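PDB 1RT8: fimbrin from Schizosaccharomyces pombe, which binds actin filaments and cross-links them through two actin-binding regions, supporting cell polarity, cytokinesis, mating and spore formation. Local coordinates for residues Glu206-Ala211 with Leu226-Lys231; Asp412-Ala417 with Arg431-Pro436; Asp298-Ile303 with Leu316-Asp321. All coordinates share one frame; numbering follows the deposited sequence.

In the fold
Following the chain from the N terminus, interaction 1 comes first, in the second calponin-homology (CH) domain and within the first actin-binding region. It joins the loop after helix 194-203 to the C-terminal part of helix 218-230, closing the 14 residues between its two segments. Interaction 3 follows in the third CH domain, where the loop after helix 282-296 is joined to helix 314-323. Interaction 2, in the fourth, folds the loop before helix 442-451 back onto helix 410-421; these last two share the second actin-binding region. The three closures run in series, none nesting or crossing. Interactions 1 and 2 lie on opposite sides of the chain's centre, their own centres about 61 Å apart.

Interaction 1: Glu206-Ala211 with Leu226-Lys231; sequences ELCSRA and LQNAEK
Leu207 and Lys231 pass each other in opposite directions at the surface of the second CH domain, where the loop after helix 194-203 passes the C-terminal end of helix 218-230. The leucine lies against the aliphatic base of the lysine, CD2 of Leu207 meeting CB of Lys231 at 3.8 Å. The lysine chain is extended beyond CG and runs past Leu207 CB, its CD 3.8 Å away, and so carries the ammonium group to the loop backbone. Deeper in, Cys208 meets Asn228. Its SG, anti to the carbonyl carbon and beside the backbone N (chi1 -51°), is directed at the helix and lies 3.8 Å from Asn228 CB and 3.3 Å from Asn228 O. The asparagine amide stands alongside Cys208, CG being 4.1 Å from Cys208 CB, and the Asn228 side chain also touches Leu200 and Pro212. With an alanine here the amide is gone, and a gap would probably open beside Cys208 CB, leaving this part of the loop less firmly seated on the helix. The one hydrogen bond across the contact joins Lys231 NZ to Leu207 O at 2.9 Å, with a C=O...N angle of 161°, close to the line of the carbonyl.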
loop_
_atom_site.group_PDB
_atom_site.type_symbol
_atom_site.label_atom_id
_atom_site.label_comp_id
_atom_site.label_asym_id
_atom_site.label_seq_id
_atom_site.Cartn_x
_atom_site.Cartn_y
_atom_site.Cartn_z
ATOM N N GLU A 206 -30.516 -20.621 -5.988
ATOM C CA GLU A 206 -31.500 -20.423 -7.051
ATOM C C GLU A 206 -30.992 -20.331 -8.493
ATOM O O GLU A 206 -31.753 -20.583 -9.425
ATOM C CB GLU A 206 -32.337 -19.177 -6.739
ATOM C CG GLU A 206 -33.145 -19.260 -5.443
ATOM C CD GLU A 206 -34.309 -20.240 -5.525
ATOM O OE1 GLU A 206 -35.184 -20.057 -6.401
ATOM O OE2 GLU A 206 -34.352 -21.190 -4.711
ATOM N N LEU A 207 -29.728 -19.970 -8.689
ATOM C CA LEU A 207 -29.193 -19.854 -10.047
ATOM C C LEU A 207 -28.040 -20.808 -10.310
ATOM O O LEU A 207 -27.756 -21.144 -11.457
ATOM C CB LEU A 207 -28.704 -18.426 -10.317
ATOM C CG LEU A 207 -29.659 -17.245 -10.143
ATOM C CD1 LEU A 207 -29.993 -17.057 -8.674
ATOM C CD2 LEU A 207 -29.003 -15.988 -10.694
ATOM N N CYS A 208 -27.368 -21.238 -9.248
ATOM C CA CYS A 208 -26.228 -22.138 -9.386
ATOM C C CYS A 208 -26.448 -23.456 -8.657
ATOM O O CYS A 208 -26.696 -23.480 -7.451
ATOM C CB CYS A 208 -24.970 -21.451 -8.854
ATOM S SG CYS A 208 -24.700 -19.798 -9.554
ATOM N N SER A 209 -26.348 -24.550 -9.404
ATOM C CA SER A 209 -26.542 -25.889 -8.861
ATOM C C SER A 209 -25.208 -26.614 -8.714
ATOM O O SER A 209 -24.159 -26.084 -9.087
ATOM C CB SER A 209 -27.457 -26.691 -9.788
ATOM O OG SER A 209 -27.628 -28.017 -9.319
ATOM N N ARG A 210 -25.253 -27.829 -8.171
ATOM C CA ARG A 210 -24.046 -28.625 -7.987
ATOM C C ARG A 210 -23.839 -29.575 -9.165
ATOM O O ARG A 210 -22.993 -30.470 -9.113
ATOM C CB ARG A 210 -24.112 -29.424 -6.674
ATOM C CG ARG A 210 -23.976 -28.585 -5.394
ATOM C CD ARG A 210 -23.791 -29.478 -4.151
ATOM N NE ARG A 210 -23.594 -28.705 -2.922
ATOM C CZ ARG A 210 -23.256 -29.229 -1.742
ATOM N NH1 ARG A 210 -23.075 -30.532 -1.610
ATOM N NH2 ARG A 210 -23.089 -28.444 -0.684
ATOM N N ALA A 211 -24.597 -29.367 -10.237
ATOM C CA ALA A 211 -24.492 -30.214 -11.424
ATOM C C ALA A 211 -23.069 -30.304 -11.998
ATOM O O ALA A 211 -22.651 -31.365 -12.455
ATOM C CB ALA A 211 -25.460 -29.725 -12.502
ATOM N N LEU A 226 -17.781 -21.019 -14.619
ATOM C CA LEU A 226 -17.715 -19.619 -14.998
ATOM C C LEU A 226 -19.022 -19.157 -15.625
ATOM O O LEU A 226 -19.335 -17.967 -15.597
ATOM C CB LEU A 226 -16.537 -19.375 -15.944
ATOM C CG LEU A 226 -15.170 -19.541 -15.269
ATOM C CD1 LEU A 226 -14.050 -19.345 -16.290
ATOM C CD2 LEU A 226 -15.042 -18.547 -14.130
ATOM N N GLN A 227 -19.787 -20.094 -16.188
ATOM C CA GLN A 227 -21.075 -19.739 -16.772
ATOM C C GLN A 227 -22.016 -19.488 -15.600
ATOM O O GLN A 227 -22.890 -18.626 -15.670
ATOM C CB GLN A 227 -21.616 -20.860 -17.668
ATOM C CG GLN A 227 -20.725 -21.199 -18.854
ATOM C CD GLN A 227 -21.472 -21.923 -19.964
ATOM O OE1 GLN A 227 -22.346 -22.747 -19.706
ATOM N NE2 GLN A 227 -21.119 -21.624 -21.207
ATOM N N ASN A 228 -21.828 -20.242 -14.516
ATOM C CA ASN A 228 -22.642 -20.055 -13.315
ATOM C C ASN A 228 -22.245 -18.742 -12.655
ATOM O O ASN A 228 -23.006 -18.172 -11.868
ATOM C CB ASN A 228 -22.428 -21.192 -12.306
ATOM C CG ASN A 228 -23.384 -22.352 -12.515
ATOM O OD1 ASN A 228 -24.556 -22.155 -12.856
ATOM N ND2 ASN A 228 -22.895 -23.567 -12.291
ATOM N N ALA A 229 -21.041 -18.275 -12.971
ATOM C CA ALA A 229 -20.537 -17.026 -12.418
ATOM C C ALA A 229 -21.228 -15.842 -13.089
ATOM O O ALA A 229 -21.519 -14.839 -12.441
ATOM C CB ALA A 229 -19.020 -16.937 -12.617
ATOM N N GLU A 230 -21.503 -15.969 -14.385
ATOM C CA GLU A 230 -22.156 -14.897 -15.132
ATOM C C GLU A 230 -23.568 -14.620 -14.633
ATOM O O GLU A 230 -24.072 -13.505 -14.766
ATOM C CB GLU A 230 -22.183 -15.231 -16.631
ATOM C CG GLU A 230 -20.845 -15.002 -17.322
ATOM C CD GLU A 230 -20.829 -15.443 -18.780
ATOM O OE1 GLU A 230 -20.870 -16.667 -19.046
ATOM O OE2 GLU A 230 -20.770 -14.558 -19.665
ATOM N N LYS A 231 -24.207 -15.630 -14.053
ATOM C CA LYS A 231 -25.559 -15.451 -13.537
ATOM C C LYS A 231 -25.554 -14.426 -12.402
ATOM O O LYS A 231 -26.568 -13.788 -12.124
ATOM C CB LYS A 231 -26.124 -16.788 -13.046
ATOM C CG LYS A 231 -26.241 -17.843 -14.138
ATOM C CD LYS A 231 -26.964 -19.090 -13.640
ATOM C CE LYS A 231 -26.987 -20.184 -14.706
ATOM N NZ LYS A 231 -27.809 -21.373 -14.308
#

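Interaction 2: Asp412-Ala417 with Arg431-Pro436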
loop_
_atom_site.group_PDB
_atom_site.type_symbol
_atom_site.label_atom_id
_atom_site.label_comp_id
_atom_site.label_asym_id
_atom_site.label_seq_id
_atom_site.Cartn_x
_atom_site.Cartn_y
_atom_site.Cartn_z
ATOM N N ASP A 412 15.976 23.087 13.808
ATOM C CA ASP A 412 16.718 23.254 12.552
ATOM C C ASP A 412 15.810 22.921 11.357
ATOM O O ASP A 412 15.865 23.587 10.327
ATOM C CB ASP A 412 17.949 22.336 12.483
ATOM C CG ASP A 412 19.013 22.677 13.519
ATOM O OD1 ASP A 412 19.206 23.868 13.824
ATOM O OD2 ASP A 412 19.669 21.740 14.014
ATOM N N MET A 413 14.985 21.884 11.491
ATOM C CA MET A 413 14.075 21.503 10.404
ATOM C C MET A 413 12.996 22.565 10.174
ATOM O O MET A 413 12.682 22.904 9.025
ATOM C CB MET A 413 13.433 20.140 10.698
ATOM C CG MET A 413 14.437 18.997 10.697
ATOM S SD MET A 413 13.695 17.397 11.083
ATOM C CE MET A 413 12.929 16.984 9.538
ATOM N N VAL A 414 12.430 23.087 11.261
ATOM C CA VAL A 414 11.409 24.133 11.171
ATOM C C VAL A 414 12.007 25.364 10.478
ATOM O O VAL A 414 11.358 25.992 9.645
ATOM C CB VAL A 414 10.892 24.556 12.577
ATOM C CG1 VAL A 414 9.899 25.712 12.447
ATOM C CG2 VAL A 414 10.222 23.367 13.277
ATOM N N ALA A 415 13.249 25.695 10.828
ATOM C CA ALA A 415 13.951 26.838 10.242
ATOM C C ALA A 415 14.196 26.621 8.743
ATOM O O ALA A 415 14.088 27.562 7.949
ATOM C CB ALA A 415 15.282 27.065 10.964
ATOM N N TRP A 416 14.529 25.387 8.366
ATOM C CA TRP A 416 14.762 25.053 6.963
ATOM C C TRP A 416 13.447 25.191 6.211
ATOM O O TRP A 416 13.395 25.768 5.126
ATOM C CB TRP A 416 15.246 23.615 6.803
ATOM C CG TRP A 416 15.451 23.219 5.367
ATOM C CD1 TRP A 416 16.573 23.422 4.614
ATOM C CD2 TRP A 416 14.510 22.556 4.510
ATOM N NE1 TRP A 416 16.394 22.921 3.350
ATOM C CE2 TRP A 416 15.138 22.381 3.257
ATOM C CE3 TRP A 416 13.201 22.088 4.680
ATOM C CZ2 TRP A 416 14.501 21.755 2.179
ATOM C CZ3 TRP A 416 12.568 21.461 3.605
ATOM C CH2 TRP A 416 13.221 21.301 2.373
ATOM N N ALA A 417 12.386 24.644 6.794
ATOM C CA ALA A 417 11.069 24.695 6.170
ATOM C C ALA A 417 10.586 26.132 5.988
ATOM O O ALA A 417 10.006 26.469 4.951
ATOM C CB ALA A 417 10.064 23.895 7.002
ATOM N N ARG A 431 5.676 28.417 13.679
ATOM C CA ARG A 431 6.389 28.493 14.941
ATOM C C ARG A 431 7.109 27.173 15.181
ATOM O O ARG A 431 8.261 27.149 15.627
ATOM C CB ARG A 431 5.400 28.767 16.073
ATOM C CG ARG A 431 6.038 28.895 17.434
ATOM C CD ARG A 431 5.019 29.350 18.471
ATOM N NE ARG A 431 5.650 29.610 19.762
ATOM C CZ ARG A 431 6.630 30.489 19.951
ATOM N NH1 ARG A 431 7.097 31.201 18.933
ATOM N NH2 ARG A 431 7.148 30.655 21.161
ATOM N N SER A 432 6.418 26.081 14.864
ATOM C CA SER A 432 6.952 24.736 15.035
ATOM C C SER A 432 6.049 23.770 14.282
ATOM O O SER A 432 5.003 24.164 13.785
ATOM C CB SER A 432 6.947 24.362 16.513
ATOM O OG SER A 432 5.616 24.149 16.945
ATOM N N PHE A 433 6.433 22.498 14.231
ATOM C CA PHE A 433 5.630 21.511 13.531
ATOM C C PHE A 433 4.335 21.190 14.276
ATOM O O PHE A 433 3.613 20.264 13.911
ATOM C CB PHE A 433 6.454 20.241 13.297
ATOM C CG PHE A 433 7.578 20.423 12.311
ATOM C CD1 PHE A 433 8.784 19.753 12.484
ATOM C CD2 PHE A 433 7.431 21.265 11.209
ATOM C CE1 PHE A 433 9.832 19.920 11.572
ATOM C CE2 PHE A 433 8.474 21.434 10.298
ATOM C CZ PHE A 433 9.677 20.757 10.484
ATOM N N ARG A 434 4.046 21.965 15.318
ATOM C CA ARG A 434 2.821 21.787 16.098
ATOM C C ARG A 434 1.916 22.995 15.894
ATOM O O ARG A 434 0.827 23.071 16.458
ATOM C CB ARG A 434 3.142 21.662 17.594
ATOM C CG ARG A 434 3.916 20.415 17.966
ATOM C CD ARG A 434 4.346 20.427 19.432
ATOM N NE ARG A 434 5.789 20.618 19.569
ATOM C CZ ARG A 434 6.413 21.778 19.393
ATOM N NH1 ARG A 434 5.723 22.863 19.082
ATOM N NH2 ARG A 434 7.733 21.847 19.503
ATOM N N ASP A 435 2.378 23.939 15.082
ATOM C CA ASP A 435 1.635 25.173 14.821
ATOM C C ASP A 435 0.311 24.930 14.092
ATOM O O ASP A 435 0.292 24.393 12.989
ATOM C CB ASP A 435 2.507 26.133 14.004
ATOM C CG ASP A 435 1.910 27.523 13.897
ATOM O OD1 ASP A 435 0.680 27.638 13.714
ATOM O OD2 ASP A 435 2.683 28.504 13.974
ATOM N N PRO A 436 -0.813 25.344 14.702
ATOM C CA PRO A 436 -2.167 25.192 14.151
ATOM C C PRO A 436 -2.336 25.690 12.715
ATOM O O PRO A 436 -3.106 25.115 11.948
ATOM C CB PRO A 436 -3.030 25.986 15.132
ATOM C CG PRO A 436 -2.290 25.806 16.437
ATOM C CD PRO A 436 -0.857 26.022 16.012
#
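Val414 sets one methyl group squarely on the Phe433 ring: CG2 of Val414 stands 3.7 Å from the ring centroid and only 5° off the ring normal, a CH-pi contact over the middle of the face. The two branches of the valine divide the work. CG1 is anti to the backbone N (chi1 176°) and reaches the loop backbone, 3.9 Å from Arg431 O, while CG2 takes the place beside the N and meets the ring. Phe433 has its CG beside its own backbone N (chi1 -69°), and although its CB does not head directly for the helix, the end of the ring does, bringing CZ to 3.7 Å from Val414 N. At the ring edge, near its plane, Met413 CB lies 3.7 Å from Phe433 CE1, and Ala417 CB makes a looser contact, 4.4 Å from Phe433 CE2.

The contact belongs to the fourth CH domain, in which the loop before helix 442-451 packs on helix 410-421. Helix 500-511 adds Ile507 against Phe433 and Leu504 against Met413, and helix 379-397 brings Ile394 to Met413.

Phe433 sits in a type I beta turn from Ser432 to Asp435, closed by a bond from Asp435 N to Ser432 O. The Asp435 carboxylate binds the backbone on both flanks of that turn. OD1 accepts from Ser437 N, and OD2 of Asp435 takes the N-H of Arg431 at 3.0 Å on its anti lone pair.

Interaction 3: Asp298-Ile303 with Leu316-Asp321; sequences DVTPSI and LLQAYD
The carboxamide of Gln318 presents its oxygen to two donors of Thr300 that approach it differently. At the edge, in the carbonyl plane and on a lone pair, the backbone N of Thr300 donates to OE1 of Gln318 at 2.8 Å in a nearly straight bond, N-H...O 164°. The hydroxyl of the same threonine comes in above the plane, 41° out of it, and OG1 of Thr300 donates to OE1 of Gln318 at 3.1 Å. The amide nitrogen has a weak hydrogen bond to Leu314 O, so both ends of the carboxamide are engaged and its rotation is probably restricted. Gln318 extends beyond CG, crossing Thr300 at about a right angle, and this reach brings OE1 to 3.4 Å from Val299 CA. Nearer the helix, Val299 CG1, anti to the carbonyl carbon (chi1 -64°), lies 4.1 Å from Gln318 CB. A sulfate ion, probably from the crystallisation liquor, lies about 4 Å from the Thr300 side chain. Asp298, with positive phi, leads out of helix 282-296 into this loop. A helix-borne glutamine thus binds a loop N-H within the third CH domain, joining the loop after helix 282-296 to helix 314-323 in this all-helical fold.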
loop_
_atom_site.group_PDB
_atom_site.type_symbol
_atom_site.label_atom_id
_atom_site.label_comp_id
_atom_site.label_asym_id
_atom_site.label_seq_id
_atom_site.Cartn_x
_atom_site.Cartn_y
_atom_site.Cartn_z
ATOM N N ASP A 298 11.203 -3.876 4.461
ATOM C CA ASP A 298 11.050 -5.295 4.159
ATOM C C ASP A 298 11.186 -6.287 5.326
ATOM O O ASP A 298 11.785 -7.340 5.145
ATOM C CB ASP A 298 12.012 -5.714 3.039
ATOM C CG ASP A 298 11.466 -6.878 2.201
ATOM O OD1 ASP A 298 10.643 -7.653 2.712
ATOM O OD2 ASP A 298 11.864 -7.006 1.020
ATOM N N VAL A 299 10.632 -5.975 6.505
ATOM C CA VAL A 299 10.704 -6.898 7.650
ATOM C C VAL A 299 9.865 -8.108 7.285
ATOM O O VAL A 299 8.798 -7.939 6.723
ATOM C CB VAL A 299 10.208 -6.240 8.946
ATOM C CG1 VAL A 299 11.111 -5.103 9.290
ATOM C CG2 VAL A 299 8.768 -5.739 8.799
ATOM N N THR A 300 10.352 -9.319 7.581
ATOM C CA THR A 300 9.658 -10.568 7.199
ATOM C C THR A 300 8.137 -10.622 7.302
ATOM O O THR A 300 7.459 -10.282 6.327
ATOM C CB THR A 300 10.213 -11.783 7.910
ATOM O OG1 THR A 300 11.637 -11.773 7.816
ATOM C CG2 THR A 300 9.696 -13.046 7.249
ATOM N N PRO A 301 7.563 -11.052 8.448
ATOM C CA PRO A 301 6.095 -11.056 8.405
ATOM C C PRO A 301 5.665 -9.620 8.313
ATOM O O PRO A 301 5.770 -8.902 9.304
ATOM C CB PRO A 301 5.671 -11.658 9.756
ATOM C CG PRO A 301 6.962 -12.143 10.385
ATOM C CD PRO A 301 8.046 -11.264 9.817
ATOM N N SER A 302 5.211 -9.190 7.140
ATOM C CA SER A 302 4.766 -7.809 6.990
ATOM C C SER A 302 3.843 -7.535 8.154
ATOM O O SER A 302 3.147 -8.439 8.613
ATOM C CB SER A 302 3.972 -7.630 5.708
ATOM O OG SER A 302 4.742 -8.069 4.603
ATOM N N ILE A 303 3.825 -6.293 8.616
ATOM C CA ILE A 303 2.981 -5.910 9.738
ATOM C C ILE A 303 1.537 -5.616 9.335
ATOM O O ILE A 303 1.292 -4.924 8.339
ATOM C CB ILE A 303 3.538 -4.643 10.427
ATOM C CG1 ILE A 303 4.951 -4.898 10.938
ATOM C CG2 ILE A 303 2.593 -4.187 11.538
ATOM C CD1 ILE A 303 5.721 -3.638 11.194
ATOM N N LEU A 316 11.406 -5.323 15.216
ATOM C CA LEU A 316 12.273 -4.202 15.564
ATOM C C LEU A 316 13.746 -4.526 15.298
ATOM O O LEU A 316 14.488 -3.703 14.745
ATOM C CB LEU A 316 12.073 -3.817 17.038
ATOM C CG LEU A 316 10.736 -3.114 17.351
ATOM C CD1 LEU A 316 10.516 -3.007 18.848
ATOM C CD2 LEU A 316 10.744 -1.732 16.729
ATOM N N LEU A 317 14.167 -5.726 15.688
ATOM C CA LEU A 317 15.544 -6.135 15.491
ATOM C C LEU A 317 15.890 -6.180 14.005
ATOM O O LEU A 317 16.987 -5.791 13.611
ATOM C CB LEU A 317 15.793 -7.485 16.167
ATOM C CG LEU A 317 15.747 -7.383 17.699
ATOM C CD1 LEU A 317 15.859 -8.760 18.337
ATOM C CD2 LEU A 317 16.865 -6.476 18.182
ATOM N N GLN A 318 14.958 -6.634 13.177
ATOM C CA GLN A 318 15.207 -6.674 11.738
ATOM C C GLN A 318 15.395 -5.258 11.204
ATOM O O GLN A 318 16.287 -5.012 10.396
ATOM C CB GLN A 318 14.052 -7.334 10.998
ATOM C CG GLN A 318 13.962 -8.835 11.186
ATOM C CD GLN A 318 12.715 -9.401 10.539
ATOM O OE1 GLN A 318 12.505 -9.258 9.333
ATOM N NE2 GLN A 318 11.875 -10.040 11.339
ATOM N N ALA A 319 14.551 -4.336 11.666
ATOM C CA ALA A 319 14.611 -2.941 11.245
ATOM C C ALA A 319 15.998 -2.366 11.512
ATOM O O ALA A 319 16.587 -1.737 10.625
ATOM C CB ALA A 319 13.543 -2.113 11.979
ATOM N N TYR A 320 16.517 -2.582 12.724
ATOM C CA TYR A 320 17.849 -2.087 13.080
ATOM C C TYR A 320 18.889 -2.544 12.071
ATOM O O TYR A 320 19.745 -1.768 11.673
ATOM C CB TYR A 320 18.299 -2.583 14.460
ATOM C CG TYR A 320 17.775 -1.790 15.635
ATOM C CD1 TYR A 320 16.821 -2.342 16.496
ATOM C CD2 TYR A 320 18.213 -0.481 15.881
ATOM C CE1 TYR A 320 16.314 -1.614 17.570
ATOM C CE2 TYR A 320 17.701 0.258 16.964
ATOM C CZ TYR A 320 16.752 -0.324 17.798
ATOM O OH TYR A 320 16.226 0.367 18.854
ATOM N N ASP A 321 18.814 -3.815 11.681
ATOM C CA ASP A 321 19.757 -4.402 10.730
ATOM C C ASP A 321 19.572 -3.875 9.314
ATOM O O ASP A 321 20.549 -3.727 8.572
ATOM C CB ASP A 321 19.619 -5.923 10.735
ATOM C CG ASP A 321 20.873 -6.622 11.220
ATOM O OD1 ASP A 321 21.655 -6.001 11.969
ATOM O OD2 ASP A 321 21.069 -7.800 10.866
#